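Local coordinates for protein VP35 (Myotis lucifugus, PDB 6DKU) that is a bat-genome homolog of filoviral VP35, here its interferon inhibitory domain, and probably antagonises innate immune signalling as its viral relatives do, at residues R100-E104 and G105-L109. The protein carries 1 engineered substitution. Residues are numbered along the deposited sequence; the frame is centred on the assembly and turned at random.
Sequences RDVPE and GPKTL
V102 and P103 meet the folded-back side chain of K107 where the chain leaves the short edge strand 100-101 and swings round an open surface loop toward strand 113-119. The loop links these two strands of the mixed four-stranded sheet in the VP35 interferon inhibitory domain; R100 pairs with G125 through the backbone. V102 presents its CG2 branch, set anti to the backbone N, to the lysine chain; CG2 lies 3.5 Å from K107 CG and 3.7 Å from K107 CE, and the two side chains cross at about a right angle. On the sheet side V102 also touches I116. P103 works with both ring and carbonyl. Its ring slides past the lysine in the opposite direction, with P103 CG 3.7 Å from K107 CD, while its carbonyl accepts a hydrogen bond from the ammonium. E104 turns its CB away overall, and its carboxylate stays near the ammonium without pairing: E104 OE2 is 4.7 Å from K107 NZ, a separation at which the opposite charges may still favour each other. G105, with a positive phi of 97°, lies within the turn. P106, its CB pointing away from 100-104, carries the chain on to K107. There the backbone bonds to A80, and the side chain, besides meeting V102 and P103, rests on W113, which P103 touches too. K107 reaches back across the loop because its chain bends at chi2 (87°) and again at chi3, carrying its methylenes across V102 CG2 and past the P103 ring. That course ends in the bond that bridges the turn: K107 NZ donates to P103 O at 3.0 Å, approaching from above the carbonyl plane, 43° out of it.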
loop_
_atom_site.group_PDB
_atom_site.type_symbol
_atom_site.label_atom_id
_atom_site.label_comp_id
_atom_site.label_asym_id
_atom_site.label_seq_id
_atom_site.Cartn_x
_atom_site.Cartn_y
_atom_site.Cartn_z
ATOM N N ARG A 100 12.425 9.291 3.097
ATOM C CA ARG A 100 13.000 9.692 4.372
ATOM C C ARG A 100 13.599 8.472 5.053
ATOM O O ARG A 100 13.169 7.338 4.819
ATOM C CB ARG A 100 11.958 10.328 5.309
ATOM C CG ARG A 100 11.078 11.401 4.683
ATOM C CD ARG A 100 11.745 12.755 4.796
ATOM N NE ARG A 100 11.020 13.762 4.039
ATOM C CZ ARG A 100 11.288 14.068 2.775
ATOM N NH1 ARG A 100 10.585 15.008 2.155
ATOM N NH2 ARG A 100 12.243 13.413 2.123
ATOM N N ASP A 101 14.596 8.706 5.897
ATOM C CA ASP A 101 15.152 7.606 6.667
ATOM C C ASP A 101 14.098 7.077 7.632
ATOM O O ASP A 101 13.096 7.734 7.926
ATOM C CB ASP A 101 16.417 8.042 7.407
ATOM C CG ASP A 101 16.293 9.422 8.003
ATOM O OD1 ASP A 101 15.798 10.330 7.296
ATOM O OD2 ASP A 101 16.692 9.603 9.174
ATOM N N VAL A 102 14.323 5.862 8.111
ATOM C CA VAL A 102 13.245 5.106 8.730
ATOM C C VAL A 102 13.522 4.949 10.221
ATOM O O VAL A 102 14.660 4.650 10.616
ATOM C CB VAL A 102 13.058 3.759 8.008
ATOM C CG1 VAL A 102 14.169 2.776 8.347
ATOM C CG2 VAL A 102 11.690 3.175 8.297
ATOM N N PRO A 103 12.521 5.167 11.094
ATOM C CA PRO A 103 12.770 5.047 12.537
ATOM C C PRO A 103 12.999 3.608 12.971
ATOM O O PRO A 103 13.214 2.718 12.139
ATOM C CB PRO A 103 11.491 5.621 13.161
ATOM C CG PRO A 103 10.435 5.372 12.135
ATOM C CD PRO A 103 11.127 5.557 10.807
ATOM N N GLU A 104 12.960 3.369 14.277
ATOM C CA GLU A 104 12.984 2.020 14.815
ATOM C C GLU A 104 11.597 1.646 15.313
ATOM O O GLU A 104 10.915 2.456 15.949
ATOM C CB GLU A 104 14.003 1.881 15.951
ATOM C CG GLU A 104 15.427 1.640 15.477
ATOM C CD GLU A 104 15.590 0.339 14.700
ATOM O OE1 GLU A 104 16.638 0.175 14.043
ATOM O OE2 GLU A 104 14.682 -0.521 14.741
ATOM N N GLY A 105 11.177 0.423 15.003
ATOM C CA GLY A 105 9.942 -0.102 15.532
ATOM C C GLY A 105 8.770 0.030 14.586
ATOM O O GLY A 105 8.917 -0.025 13.362
ATOM N N PRO A 106 7.574 0.218 15.146
ATOM C CA PRO A 106 6.349 0.159 14.335
ATOM C C PRO A 106 6.267 1.184 13.209
ATOM O O PRO A 106 5.855 2.328 13.425
ATOM C CB PRO A 106 5.240 0.386 15.373
ATOM C CG PRO A 106 5.836 -0.064 16.664
ATOM C CD PRO A 106 7.282 0.324 16.586
ATOM N N LYS A 107 6.642 0.773 11.995
ATOM C CA LYS A 107 6.396 1.563 10.785
ATOM C C LYS A 107 5.073 1.089 10.188
ATOM O O LYS A 107 5.021 0.310 9.233
ATOM C CB LYS A 107 7.546 1.425 9.797
ATOM C CG LYS A 107 8.665 2.431 9.988
ATOM C CD LYS A 107 9.697 1.931 10.993
ATOM C CE LYS A 107 10.352 0.628 10.545
ATOM N NZ LYS A 107 11.609 0.352 11.305
ATOM N N THR A 108 3.984 1.583 10.770
ATOM C CA THR A 108 2.658 1.047 10.508
ATOM C C THR A 108 2.052 1.606 9.225
ATOM O O THR A 108 2.335 2.735 8.815
ATOM C CB THR A 108 1.736 1.335 11.698
ATOM O OG1 THR A 108 0.375 1.109 11.325
ATOM C CG2 THR A 108 1.914 2.760 12.221
ATOM N N LEU A 109 1.208 0.790 8.583
ATOM C CA LEU A 109 0.431 1.291 7.454
ATOM C C LEU A 109 -0.508 2.403 7.901
ATOM O O LEU A 109 -0.708 3.388 7.181
ATOM C CB LEU A 109 -0.367 0.160 6.802
ATOM C CG LEU A 109 0.342 -0.833 5.885
ATOM C CD1 LEU A 109 -0.679 -1.657 5.125
ATOM C CD2 LEU A 109 1.279 -0.127 4.924
#